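Local coordinates for NO-binding heme-dependent sensor protein (Shewanella oneidensis, PDB 4U9J) that probably senses nitric oxide through a heme-binding H-NOX domain, in which manganese protoporphyrin IX here takes the place of heme, at residues A[2-7]-A[75-80]; A[37-42]-A[108-113]; A[97-102]-A[115-120]. The protein carries 3 engineered substitutions. All blocks are in the same frame, centred on the assembly; numbering follows the deposited sequence.

Interaction 1 of 3, residues A[2-7]-A[75-80]; sequences KGIIFN and NGLASR. With MNH (manganese protoporphyrin IX), chain C.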
loop_
_atom_site.group_PDB
_atom_site.type_symbol
_atom_site.label_atom_id
_atom_site.label_comp_id
_atom_site.label_asym_id
_atom_site.label_seq_id
_atom_site.Cartn_x
_atom_site.Cartn_y
_atom_site.Cartn_z
ATOM N N LYS A 2 -2.806 -10.851 4.862
ATOM C CA LYS A 2 -2.301 -11.958 4.022
ATOM C C LYS A 2 -0.793 -12.022 4.030
ATOM O O LYS A 2 -0.084 -11.013 4.071
ATOM C CB LYS A 2 -2.827 -11.821 2.581
ATOM C CG LYS A 2 -4.357 -12.085 2.455
ATOM C CD LYS A 2 -4.745 -13.440 2.953
ATOM C CE LYS A 2 -6.164 -13.705 2.652
ATOM N NZ LYS A 2 -6.575 -15.059 3.150
ATOM N N GLY A 3 -0.326 -13.262 3.950
ATOM C CA GLY A 3 1.086 -13.583 3.911
ATOM C C GLY A 3 1.823 -12.738 2.886
ATOM O O GLY A 3 2.961 -12.344 3.137
ATOM N N ILE A 4 1.189 -12.467 1.749
ATOM C CA ILE A 4 1.873 -11.746 0.727
ATOM C C ILE A 4 2.353 -10.380 1.216
ATOM O O ILE A 4 3.447 -9.944 0.819
ATOM C CB ILE A 4 1.027 -11.536 -0.515
ATOM C CG1 ILE A 4 1.828 -10.717 -1.537
ATOM C CG2 ILE A 4 -0.264 -10.841 -0.182
ATOM C CD1 ILE A 4 1.441 -10.954 -2.857
ATOM N N ILE A 5 1.601 -9.732 2.114
ATOM C CA ILE A 5 2.032 -8.450 2.628
ATOM C C ILE A 5 3.334 -8.614 3.452
ATOM O O ILE A 5 4.292 -7.823 3.321
ATOM C CB ILE A 5 0.957 -7.788 3.483
ATOM C CG1 ILE A 5 -0.345 -7.699 2.692
ATOM C CG2 ILE A 5 1.441 -6.415 3.992
ATOM C CD1 ILE A 5 -0.282 -6.999 1.354
ATOM N N PHE A 6 3.352 -9.621 4.312
ATOM C CA PHE A 6 4.546 -9.999 5.052
ATOM C C PHE A 6 5.716 -10.399 4.148
ATOM O O PHE A 6 6.869 -10.187 4.507
ATOM C CB PHE A 6 4.258 -11.188 5.989
ATOM C CG PHE A 6 3.312 -10.874 7.125
ATOM C CD1 PHE A 6 1.952 -10.972 6.938
ATOM C CD2 PHE A 6 3.796 -10.524 8.394
ATOM C CE1 PHE A 6 1.082 -10.714 7.979
ATOM C CE2 PHE A 6 2.935 -10.244 9.427
ATOM C CZ PHE A 6 1.597 -10.316 9.235
ATOM N N ASN A 7 5.444 -11.070 3.025
ATOM C CA ASN A 7 6.540 -11.481 2.166
ATOM C C ASN A 7 7.212 -10.276 1.490
ATOM O O ASN A 7 8.421 -10.218 1.362
ATOM C CB ASN A 7 6.088 -12.443 1.072
ATOM C CG ASN A 7 5.451 -13.724 1.590
ATOM O OD1 ASN A 7 4.559 -14.248 0.910
ATOM N ND2 ASN A 7 5.921 -14.272 2.712
ATOM N N ASN A 75 5.129 -2.296 -6.018
ATOM C CA ASN A 75 5.859 -3.084 -6.989
ATOM C C ASN A 75 5.848 -4.567 -6.597
ATOM O O ASN A 75 5.831 -5.450 -7.450
ATOM C CB ASN A 75 7.275 -2.557 -7.112
ATOM C CG ASN A 75 8.120 -3.363 -8.082
ATOM O OD1 ASN A 75 7.681 -3.729 -9.213
ATOM N ND2 ASN A 75 9.361 -3.689 -7.646
ATOM N N GLY A 76 5.813 -4.828 -5.296
ATOM C CA GLY A 76 5.718 -6.197 -4.793
ATOM C C GLY A 76 4.413 -6.846 -5.204
ATOM O O GLY A 76 4.429 -7.979 -5.667
ATOM N N LEU A 77 3.328 -6.087 -5.171
ATOM C CA LEU A 77 2.037 -6.574 -5.589
ATOM C C LEU A 77 1.969 -6.641 -7.118
ATOM O O LEU A 77 1.507 -7.680 -7.665
ATOM C CB LEU A 77 0.907 -5.711 -5.031
ATOM C CG LEU A 77 0.679 -5.746 -3.505
ATOM C CD1 LEU A 77 -0.275 -4.614 -3.060
ATOM C CD2 LEU A 77 0.162 -7.090 -3.029
ATOM N N ALA A 78 2.475 -5.625 -7.822
ATOM C CA ALA A 78 2.384 -5.626 -9.280
ATOM C C ALA A 78 3.209 -6.745 -9.851
ATOM O O ALA A 78 2.867 -7.286 -10.873
ATOM C CB ALA A 78 2.812 -4.317 -9.905
ATOM N N SER A 79 4.299 -7.111 -9.214
ATOM C CA SER A 79 5.102 -8.122 -9.810
ATOM C C SER A 79 4.519 -9.525 -9.465
ATOM O O SER A 79 4.757 -10.442 -10.182
ATOM C CB SER A 79 6.568 -7.984 -9.402
ATOM O OG SER A 79 6.718 -8.414 -8.090
ATOM N N ARG A 80 3.723 -9.652 -8.424
ATOM C CA ARG A 80 3.194 -10.955 -8.060
ATOM C C ARG A 80 1.801 -11.163 -8.662
ATOM O O ARG A 80 1.337 -12.297 -8.741
ATOM C CB ARG A 80 3.167 -11.083 -6.551
ATOM C CG ARG A 80 4.543 -11.345 -5.947
ATOM C CD ARG A 80 4.393 -11.305 -4.469
ATOM N NE ARG A 80 5.567 -11.704 -3.711
ATOM C CZ ARG A 80 6.600 -10.899 -3.523
ATOM N NH1 ARG A 80 6.598 -9.723 -4.151
ATOM N NH2 ARG A 80 7.619 -11.310 -2.752
HETATM MN MN MNH C . -4.677 -3.184 -2.270
HETATM C CHA MNH C . -4.566 -4.383 0.748
HETATM C CHB MNH C . -4.826 -0.152 -1.114
HETATM C CHC MNH C . -3.324 -1.930 -5.144
HETATM C CHD MNH C . -3.893 -6.173 -3.458
HETATM N NA MNH C . -4.776 -2.376 -0.321
HETATM C C1A MNH C . -4.644 -3.026 0.876
HETATM C C2A MNH C . -4.539 -2.046 1.970
HETATM C C3A MNH C . -4.500 -0.796 1.432
HETATM C C4A MNH C . -4.677 -1.024 -0.011
HETATM C CMA MNH C . -4.337 0.594 2.026
HETATM C CAA MNH C . -4.336 -2.507 3.431
HETATM C CBA MNH C . -5.609 -2.847 4.212
HETATM C CGA MNH C . -6.594 -1.792 4.651
HETATM O O1A MNH C . -7.685 -2.112 5.179
HETATM O O2A MNH C . -6.214 -0.621 4.375
HETATM N NB MNH C . -4.451 -1.226 -3.203
HETATM C C1B MNH C . -4.447 0.004 -2.475
HETATM C C2B MNH C . -4.138 1.202 -3.238
HETATM C C3B MNH C . -3.766 0.516 -4.368
HETATM C C4B MNH C . -3.822 -0.915 -4.352
HETATM C CMB MNH C . -4.266 2.654 -2.728
HETATM C CAB MNH C . -3.241 1.147 -5.592
HETATM C CBB MNH C . -2.417 2.311 -5.873
HETATM N NC MNH C . -3.709 -3.961 -4.090
HETATM C C1C MNH C . -3.213 -3.276 -5.206
HETATM C C2C MNH C . -2.660 -4.141 -6.253
HETATM C C3C MNH C . -2.853 -5.338 -5.705
HETATM C C4C MNH C . -3.494 -5.261 -4.425
HETATM C CMC MNH C . -1.999 -3.702 -7.580
HETATM C CAC MNH C . -2.494 -6.637 -6.305
HETATM C CBC MNH C . -3.363 -7.259 -7.250
HETATM N ND MNH C . -4.542 -5.136 -1.562
HETATM C C1D MNH C . -4.138 -6.338 -2.101
HETATM C C2D MNH C . -3.982 -7.447 -1.105
HETATM C C3D MNH C . -4.184 -6.822 0.095
HETATM C C4D MNH C . -4.445 -5.437 -0.159
HETATM C CMD MNH C . -3.643 -8.845 -1.493
HETATM C CAD MNH C . -4.151 -7.433 1.483
HETATM C CBD MNH C . -5.467 -8.047 1.912
HETATM C CGD MNH C . -5.336 -8.765 3.262
HETATM O O1D MNH C . -4.249 -8.682 3.869
HETATM O O2D MNH C . -6.269 -9.485 3.772
#

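Interaction 2 of 3, residues A[37-42]-A[108-113]; sequences VSAKSY and KLYHEP. With MNH (manganese protoporphyrin IX), chain C.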
loop_
_atom_site.group_PDB
_atom_site.type_symbol
_atom_site.label_atom_id
_atom_site.label_comp_id
_atom_site.label_asym_id
_atom_site.label_seq_id
_atom_site.Cartn_x
_atom_site.Cartn_y
_atom_site.Cartn_z
ATOM N N VAL A 37 2.733 -17.939 4.426
ATOM C CA VAL A 37 2.272 -18.500 3.182
ATOM C C VAL A 37 1.492 -17.371 2.559
ATOM O O VAL A 37 0.633 -16.773 3.225
ATOM C CB VAL A 37 1.430 -19.768 3.391
ATOM C CG1 VAL A 37 0.842 -20.249 2.084
ATOM C CG2 VAL A 37 2.280 -20.833 4.021
ATOM N N SER A 38 1.788 -17.081 1.294
ATOM C CA SER A 38 1.381 -15.819 0.682
ATOM C C SER A 38 -0.153 -15.658 0.689
ATOM O O SER A 38 -0.691 -14.563 0.925
ATOM C CB SER A 38 1.961 -15.730 -0.727
ATOM O OG SER A 38 3.344 -16.026 -0.700
ATOM N N ALA A 39 -0.862 -16.764 0.503
ATOM C CA ALA A 39 -2.328 -16.728 0.432
ATOM C C ALA A 39 -3.086 -16.825 1.771
ATOM O O ALA A 39 -4.300 -16.679 1.797
ATOM C CB ALA A 39 -2.791 -17.852 -0.508
ATOM N N LYS A 40 -2.370 -17.142 2.842
ATOM C CA LYS A 40 -2.978 -17.335 4.159
ATOM C C LYS A 40 -3.104 -16.028 4.946
ATOM O O LYS A 40 -2.300 -15.118 4.768
ATOM C CB LYS A 40 -2.168 -18.316 5.021
ATOM C CG LYS A 40 -2.462 -19.762 4.725
ATOM C CD LYS A 40 -1.660 -20.666 5.647
ATOM C CE LYS A 40 -2.309 -20.724 7.017
ATOM N NZ LYS A 40 -3.438 -21.667 6.790
ATOM N N SER A 41 -4.102 -15.973 5.821
ATOM C CA SER A 41 -4.339 -14.821 6.700
ATOM C C SER A 41 -3.558 -14.989 7.979
ATOM O O SER A 41 -3.472 -16.091 8.485
ATOM C CB SER A 41 -5.811 -14.682 7.065
ATOM O OG SER A 41 -6.604 -14.363 5.950
ATOM N N TYR A 42 -2.984 -13.895 8.467
ATOM C CA TYR A 42 -2.240 -13.847 9.725
ATOM C C TYR A 42 -2.672 -12.608 10.528
ATOM O O TYR A 42 -3.267 -11.658 9.981
ATOM C CB TYR A 42 -0.730 -13.820 9.487
ATOM C CG TYR A 42 -0.206 -15.042 8.744
ATOM C CD1 TYR A 42 -0.165 -15.077 7.318
ATOM C CD2 TYR A 42 0.261 -16.132 9.432
ATOM C CE1 TYR A 42 0.281 -16.185 6.654
ATOM C CE2 TYR A 42 0.706 -17.268 8.762
ATOM C CZ TYR A 42 0.719 -17.276 7.378
ATOM O OH TYR A 42 1.165 -18.378 6.717
ATOM N N LYS A 108 -11.364 -12.770 -5.606
ATOM C CA LYS A 108 -11.343 -14.036 -6.320
ATOM C C LYS A 108 -10.045 -14.789 -6.149
ATOM O O LYS A 108 -10.040 -15.991 -6.165
ATOM C CB LYS A 108 -11.607 -13.830 -7.800
ATOM C CG LYS A 108 -12.887 -13.022 -8.076
ATOM C CD LYS A 108 -13.162 -12.906 -9.563
ATOM C CE LYS A 108 -14.290 -11.864 -9.883
ATOM N NZ LYS A 108 -14.300 -11.488 -11.407
ATOM N N LEU A 109 -8.956 -14.088 -5.914
ATOM C CA LEU A 109 -7.663 -14.728 -5.728
ATOM C C LEU A 109 -7.383 -15.259 -4.340
ATOM O O LEU A 109 -6.655 -16.245 -4.212
ATOM C CB LEU A 109 -6.544 -13.733 -6.092
ATOM C CG LEU A 109 -6.373 -13.380 -7.598
ATOM C CD1 LEU A 109 -5.598 -12.108 -7.731
ATOM C CD2 LEU A 109 -5.690 -14.399 -8.358
ATOM N N TYR A 110 -7.912 -14.582 -3.310
ATOM C CA TYR A 110 -7.615 -14.899 -1.928
ATOM C C TYR A 110 -8.911 -15.233 -1.204
ATOM O O TYR A 110 -9.940 -14.661 -1.467
ATOM C CB TYR A 110 -6.936 -13.729 -1.195
ATOM C CG TYR A 110 -5.575 -13.332 -1.710
ATOM C CD1 TYR A 110 -5.445 -12.445 -2.741
ATOM C CD2 TYR A 110 -4.406 -13.864 -1.164
ATOM C CE1 TYR A 110 -4.169 -12.099 -3.257
ATOM C CE2 TYR A 110 -3.144 -13.522 -1.669
ATOM C CZ TYR A 110 -3.042 -12.641 -2.713
ATOM O OH TYR A 110 -1.806 -12.292 -3.238
ATOM N N HIS A 111 -8.868 -16.180 -0.297
ATOM C CA HIS A 111 -9.986 -16.373 0.576
ATOM C C HIS A 111 -10.125 -15.299 1.670
ATOM O O HIS A 111 -9.217 -15.105 2.471
ATOM C CB HIS A 111 -9.825 -17.710 1.206
ATOM C CG HIS A 111 -10.913 -18.069 2.146
ATOM N ND1 HIS A 111 -12.113 -18.587 1.712
ATOM C CD2 HIS A 111 -10.982 -18.008 3.497
ATOM C CE1 HIS A 111 -12.861 -18.888 2.762
ATOM N NE2 HIS A 111 -12.205 -18.537 3.853
ATOM N N GLU A 112 -11.245 -14.584 1.625
ATOM C CA GLU A 112 -11.625 -13.564 2.638
ATOM C C GLU A 112 -10.507 -12.603 2.997
ATOM O O GLU A 112 -10.137 -12.503 4.140
ATOM C CB GLU A 112 -12.157 -14.254 3.920
ATOM C CG GLU A 112 -13.518 -14.959 3.627
ATOM C CD GLU A 112 -14.104 -15.739 4.805
ATOM O OE1 GLU A 112 -13.508 -15.722 5.923
ATOM O OE2 GLU A 112 -15.150 -16.446 4.637
ATOM N N PRO A 113 -10.000 -11.877 2.009
ATOM C CA PRO A 113 -8.997 -10.870 2.316
ATOM C C PRO A 113 -9.672 -9.727 3.138
ATOM O O PRO A 113 -10.881 -9.608 3.113
ATOM C CB PRO A 113 -8.530 -10.406 0.930
ATOM C CG PRO A 113 -9.801 -10.463 0.135
ATOM C CD PRO A 113 -10.511 -11.719 0.637
HETATM MN MN MNH C . -4.677 -3.184 -2.270
HETATM C CHA MNH C . -4.566 -4.383 0.748
HETATM C CHB MNH C . -4.826 -0.152 -1.114
HETATM C CHC MNH C . -3.324 -1.930 -5.144
HETATM C CHD MNH C . -3.893 -6.173 -3.458
HETATM N NA MNH C . -4.776 -2.376 -0.321
HETATM C C1A MNH C . -4.644 -3.026 0.876
HETATM C C2A MNH C . -4.539 -2.046 1.970
HETATM C C3A MNH C . -4.500 -0.796 1.432
HETATM C C4A MNH C . -4.677 -1.024 -0.011
HETATM C CMA MNH C . -4.337 0.594 2.026
HETATM C CAA MNH C . -4.336 -2.507 3.431
HETATM C CBA MNH C . -5.609 -2.847 4.212
HETATM C CGA MNH C . -6.594 -1.792 4.651
HETATM O O1A MNH C . -7.685 -2.112 5.179
HETATM O O2A MNH C . -6.214 -0.621 4.375
HETATM N NB MNH C . -4.451 -1.226 -3.203
HETATM C C1B MNH C . -4.447 0.004 -2.475
HETATM C C2B MNH C . -4.138 1.202 -3.238
HETATM C C3B MNH C . -3.766 0.516 -4.368
HETATM C C4B MNH C . -3.822 -0.915 -4.352
HETATM C CMB MNH C . -4.266 2.654 -2.728
HETATM C CAB MNH C . -3.241 1.147 -5.592
HETATM C CBB MNH C . -2.417 2.311 -5.873
HETATM N NC MNH C . -3.709 -3.961 -4.090
HETATM C C1C MNH C . -3.213 -3.276 -5.206
HETATM C C2C MNH C . -2.660 -4.141 -6.253
HETATM C C3C MNH C . -2.853 -5.338 -5.705
HETATM C C4C MNH C . -3.494 -5.261 -4.425
HETATM C CMC MNH C . -1.999 -3.702 -7.580
HETATM C CAC MNH C . -2.494 -6.637 -6.305
HETATM C CBC MNH C . -3.363 -7.259 -7.250
HETATM N ND MNH C . -4.542 -5.136 -1.562
HETATM C C1D MNH C . -4.138 -6.338 -2.101
HETATM C C2D MNH C . -3.982 -7.447 -1.105
HETATM C C3D MNH C . -4.184 -6.822 0.095
HETATM C C4D MNH C . -4.445 -5.437 -0.159
HETATM C CMD MNH C . -3.643 -8.845 -1.493
HETATM C CAD MNH C . -4.151 -7.433 1.483
HETATM C CBD MNH C . -5.467 -8.047 1.912
HETATM C CGD MNH C . -5.336 -8.765 3.262
HETATM O O1D MNH C . -4.249 -8.682 3.869
HETATM O O2D MNH C . -6.269 -9.485 3.772
#

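Interaction 3 of 3, residues A[97-102]-A[115-120]; sequences GIHDVI and LPHING. With MNH (manganese protoporphyrin IX), chain C.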
loop_
_atom_site.group_PDB
_atom_site.type_symbol
_atom_site.label_atom_id
_atom_site.label_comp_id
_atom_site.label_asym_id
_atom_site.label_seq_id
_atom_site.Cartn_x
_atom_site.Cartn_y
_atom_site.Cartn_z
ATOM N N GLY A 97 -9.913 2.172 -10.736
ATOM C CA GLY A 97 -10.255 0.739 -10.727
ATOM C C GLY A 97 -9.814 0.016 -9.466
ATOM O O GLY A 97 -9.913 -1.184 -9.435
ATOM N N ILE A 98 -9.307 0.711 -8.440
ATOM C CA ILE A 98 -8.772 0.009 -7.270
ATOM C C ILE A 98 -9.879 -0.804 -6.627
ATOM O O ILE A 98 -9.707 -1.968 -6.362
ATOM C CB ILE A 98 -8.190 0.936 -6.241
ATOM C CG1 ILE A 98 -6.889 1.534 -6.738
ATOM C CG2 ILE A 98 -7.941 0.169 -4.889
ATOM C CD1 ILE A 98 -6.542 2.863 -6.004
ATOM N N HIS A 99 -11.049 -0.224 -6.479
ATOM C CA HIS A 99 -12.076 -0.876 -5.746
ATOM C C HIS A 99 -12.827 -1.903 -6.572
ATOM O O HIS A 99 -12.958 -3.000 -6.133
ATOM C CB HIS A 99 -13.055 0.144 -5.173
ATOM C CG HIS A 99 -14.065 -0.485 -4.282
ATOM N ND1 HIS A 99 -13.789 -0.821 -2.973
ATOM C CD2 HIS A 99 -15.323 -0.898 -4.523
ATOM C CE1 HIS A 99 -14.853 -1.392 -2.447
ATOM N NE2 HIS A 99 -15.794 -1.459 -3.368
ATOM N N ASP A 100 -13.304 -1.535 -7.764
ATOM C CA ASP A 100 -14.219 -2.373 -8.548
ATOM C C ASP A 100 -13.533 -3.376 -9.466
ATOM O O ASP A 100 -14.177 -4.251 -9.962
ATOM C CB ASP A 100 -15.135 -1.520 -9.423
ATOM C CG ASP A 100 -16.071 -0.628 -8.609
ATOM O OD1 ASP A 100 -16.632 -1.109 -7.598
ATOM O OD2 ASP A 100 -16.259 0.548 -9.009
ATOM N N VAL A 101 -12.231 -3.207 -9.685
ATOM C CA VAL A 101 -11.437 -4.094 -10.519
ATOM C C VAL A 101 -10.310 -4.745 -9.719
ATOM O O VAL A 101 -10.301 -5.934 -9.554
ATOM C CB VAL A 101 -10.815 -3.361 -11.696
ATOM C CG1 VAL A 101 -10.012 -4.334 -12.568
ATOM C CG2 VAL A 101 -11.866 -2.717 -12.503
ATOM N N ILE A 102 -9.372 -3.991 -9.178
ATOM C CA ILE A 102 -8.268 -4.623 -8.469
ATOM C C ILE A 102 -8.749 -5.426 -7.240
ATOM O O ILE A 102 -8.441 -6.589 -7.127
ATOM C CB ILE A 102 -7.220 -3.591 -8.032
ATOM C CG1 ILE A 102 -6.604 -2.871 -9.254
ATOM C CG2 ILE A 102 -6.158 -4.241 -7.229
ATOM C CD1 ILE A 102 -5.585 -1.878 -8.909
ATOM N N LEU A 115 -9.710 -5.925 3.242
ATOM C CA LEU A 115 -9.415 -4.886 2.295
ATOM C C LEU A 115 -10.096 -3.575 2.702
ATOM O O LEU A 115 -11.154 -3.606 3.332
ATOM C CB LEU A 115 -9.912 -5.287 0.911
ATOM C CG LEU A 115 -9.167 -6.421 0.197
ATOM C CD1 LEU A 115 -9.925 -6.950 -1.006
ATOM C CD2 LEU A 115 -7.892 -5.878 -0.197
ATOM N N PRO A 116 -9.519 -2.425 2.315
ATOM C CA PRO A 116 -10.222 -1.169 2.643
ATOM C C PRO A 116 -11.427 -0.957 1.743
ATOM O O PRO A 116 -11.565 -1.588 0.702
ATOM C CB PRO A 116 -9.173 -0.102 2.372
ATOM C CG PRO A 116 -8.447 -0.632 1.164
ATOM C CD PRO A 116 -8.370 -2.177 1.429
ATOM N N HIS A 117 -12.275 -0.018 2.118
ATOM C CA HIS A 117 -13.261 0.534 1.212
ATOM C C HIS A 117 -12.722 1.812 0.513
ATOM O O HIS A 117 -12.260 2.710 1.164
ATOM C CB HIS A 117 -14.575 0.843 1.947
ATOM C CG HIS A 117 -15.664 1.238 1.009
ATOM N ND1 HIS A 117 -16.508 0.318 0.431
ATOM C CD2 HIS A 117 -15.966 2.431 0.443
ATOM C CE1 HIS A 117 -17.338 0.936 -0.387
ATOM N NE2 HIS A 117 -17.023 2.218 -0.407
ATOM N N ILE A 118 -12.795 1.858 -0.810
ATOM C CA ILE A 118 -12.245 2.915 -1.606
ATOM C C ILE A 118 -13.234 3.367 -2.659
ATOM O O ILE A 118 -13.940 2.573 -3.267
ATOM C CB ILE A 118 -10.906 2.484 -2.244
ATOM C CG1 ILE A 118 -9.877 2.373 -1.103
ATOM C CG2 ILE A 118 -10.374 3.568 -3.262
ATOM C CD1 ILE A 118 -8.523 1.960 -1.524
ATOM N N ASN A 119 -13.355 4.666 -2.815
ATOM C CA ASN A 119 -14.081 5.251 -3.917
ATOM C C ASN A 119 -13.299 6.453 -4.488
ATOM O O ASN A 119 -12.906 7.357 -3.749
ATOM C CB ASN A 119 -15.489 5.663 -3.498
ATOM C CG ASN A 119 -16.298 6.157 -4.660
ATOM O OD1 ASN A 119 -16.322 7.345 -4.947
ATOM N ND2 ASN A 119 -16.885 5.237 -5.403
ATOM N N GLY A 120 -13.091 6.437 -5.807
ATOM C CA GLY A 120 -12.376 7.480 -6.535
ATOM C C GLY A 120 -13.338 8.293 -7.357
ATOM O O GLY A 120 -14.281 7.755 -7.934
HETATM MN MN MNH C . -4.677 -3.184 -2.270
HETATM C CHA MNH C . -4.566 -4.383 0.748
HETATM C CHB MNH C . -4.826 -0.152 -1.114
HETATM C CHC MNH C . -3.324 -1.930 -5.144
HETATM C CHD MNH C . -3.893 -6.173 -3.458
HETATM N NA MNH C . -4.776 -2.376 -0.321
HETATM C C1A MNH C . -4.644 -3.026 0.876
HETATM C C2A MNH C . -4.539 -2.046 1.970
HETATM C C3A MNH C . -4.500 -0.796 1.432
HETATM C C4A MNH C . -4.677 -1.024 -0.011
HETATM C CMA MNH C . -4.337 0.594 2.026
HETATM C CAA MNH C . -4.336 -2.507 3.431
HETATM C CBA MNH C . -5.609 -2.847 4.212
HETATM C CGA MNH C . -6.594 -1.792 4.651
HETATM O O1A MNH C . -7.685 -2.112 5.179
HETATM O O2A MNH C . -6.214 -0.621 4.375
HETATM N NB MNH C . -4.451 -1.226 -3.203
HETATM C C1B MNH C . -4.447 0.004 -2.475
HETATM C C2B MNH C . -4.138 1.202 -3.238
HETATM C C3B MNH C . -3.766 0.516 -4.368
HETATM C C4B MNH C . -3.822 -0.915 -4.352
HETATM C CMB MNH C . -4.266 2.654 -2.728
HETATM C CAB MNH C . -3.241 1.147 -5.592
HETATM C CBB MNH C . -2.417 2.311 -5.873
HETATM N NC MNH C . -3.709 -3.961 -4.090
HETATM C C1C MNH C . -3.213 -3.276 -5.206
HETATM C C2C MNH C . -2.660 -4.141 -6.253
HETATM C C3C MNH C . -2.853 -5.338 -5.705
HETATM C C4C MNH C . -3.494 -5.261 -4.425
HETATM C CMC MNH C . -1.999 -3.702 -7.580
HETATM C CAC MNH C . -2.494 -6.637 -6.305
HETATM C CBC MNH C . -3.363 -7.259 -7.250
HETATM N ND MNH C . -4.542 -5.136 -1.562
HETATM C C1D MNH C . -4.138 -6.338 -2.101
HETATM C C2D MNH C . -3.982 -7.447 -1.105
HETATM C C3D MNH C . -4.184 -6.822 0.095
HETATM C C4D MNH C . -4.445 -5.437 -0.159
HETATM C CMD MNH C . -3.643 -8.845 -1.493
HETATM C CAD MNH C . -4.151 -7.433 1.483
HETATM C CBD MNH C . -5.467 -8.047 1.912
HETATM C CGD MNH C . -5.336 -8.765 3.262
HETATM O O1D MNH C . -4.249 -8.682 3.869
HETATM O O2D MNH C . -6.269 -9.485 3.772
HETATM O O HOH W 1 -11.412 -1.128 -1.937
#

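Interaction 1 of 3, residues A[2-7]-A[75-80]
Ile4 and Leu77 meet in the distal wall of the heme pocket of this H-NOX domain, on the face of the macrocycle opposite His103. Residues 3-7 and 75-80 are both helical, and their axes approach to 10.4 Å with 119° between their directions. The backbones stay apart, and side chains fill the gap. Ile4 points its CG1 branch across it, and CD1 comes within 4.1 Å of Leu77 CD2, the two chains meeting at a slant. The same CD1 also meets the CD of Arg80, whose chain lies alongside Ile4 and points the other way. Arg80 has two conformers, so this contact is doubtful, like its NH2 salt bridge to Asp11 and its NH1 bond to Gly76 O.

Leu77 turns its other methyl to the ligand, with CD1 3.6 Å from C4C of the porphyrin. Ile5 starts off away from helix 62-80 but folds back: with chi1 at -54° and chi2 bent the same way, CD1 lies 3.9 Å from CAD of the porphyrin. Ile5 CD1 is also 4.4 Å from Leu77 CD2. At the start of helix 3-17, Lys2 is the N-cap residue. Its backbone N donates an almost straight bond (169°) to the propionate oxygen O1D of the porphyrin, 2.8 Å away.

No hydrogen bond joins the two segments. Ile5 and Leu77 offer the distal face of the porphyrin carbon alone, and neither could donate a hydrogen bond to a bound gas. This is consistent with an NO sensor, since H-NOX proteins that hold oxygen firmly use a distal tyrosine.

Interaction 2 of 3, residues A[37-42]-A[108-113]
Ala39 O, Ser41 OG and His111 O all grip one nitrogen, NZ of Lys2. Its three hydrogen bonds link residues 37-42 to 108-113, which share no direct hydrogen bond. The main contact beside it is Tyr110. Its ring brings an edge to the loop, with CD2 3.9 Å from Ala39 CA and CE2 3.7 Å from Ser38 O, both near the ring plane. With CG anti to its own carbonyl carbon (chi1 -64°), Tyr110 reaches from the end of helix 98-109 toward the type I beta turn Val37-Lys40. The wider loop is pinned by Val37 N, which donates to Tyr42 OH over 2.8 Å at 170°. This is the rim of the H-NOX heme pocket, where the chain leaves the proximal helix. The ring also meets the ligand, obliquely: Tyr110 CE1 lies 3.7 Å from the porphyrin methyl CMD. Tyr110 OH is hydrogen-bonded to His81 NE2. Further on, Pro113 CA sits 3.4 Å from the propionate oxygen O2D of the porphyrin.

Interaction 3 of 3, residues A[97-102]-A[115-120]
The imidazole of His99 overlaps that of His117 at a slant, with ring centres 4.8 Å apart and planes at 54°. The nearest atoms are His99 CE1 and His117 ND1, 3.7 Å apart. His99 swings its ring toward the strand because CG is anti to the backbone N (chi1 -174°). This brings His99 CB within 3.2 Å of Ile118 O. His99 ND1 also lies near that oxygen, but the angle is too poor for a hydrogen bond. Its partner is a water 2.6 Å from ND1, and this water donates to Pro116 O at 2.7 Å. The water thus bridges helix and strand. Were His99 cut back to alanine, the water would probably lose its partner on the helix, and His117 the ring beside it.

Next to this polar edge the contact is apolar. Ile98 CG2 lies 3.9 Å from Ile118 CD1, the side chains meeting aslant. In the first turn Gly97 O accepts from Val101 N, as in an alpha helix, and from Ile102 N, as in a pi helix. The axis of helix 98-102 lies at 107° to strand 117-120, an edge strand of the antiparallel sheet.

The ligand lies against both segments. Leu115 CD2 is 3.5 Å from C4D of the porphyrin, and Ile102 CG2 is 3.6 Å from its C2C. Pro116 packs against the propionate that holds O1A and O2A. Helix 98-109 carries His103, the axial ligand of the heme iron. A helix bearing this histidine, set against a sheet and a proline beside the macrocycle, is typical of the proximal heme pocket of H-NOX domains.

How the interactions relate
All three contacts touch the manganese porphyrin, from different sides. Interaction 1 forms part of the distal wall, interaction 3 part of the proximal wall, and interaction 2 the rim near one propionate. Interactions 1 and 2 have centres 11 Å apart and touch directly: Ile4 CD1 packs 3.5 Å from Tyr110 OH. Interaction 3 is about 17 Å, centre to centre, from each of the others. Its nearest atoms to interaction 1 are about 7 Å away, and the porphyrin lies between the two. Interactions 2 and 3 share helix 98-109, so the helix bearing His103 runs from one to the other.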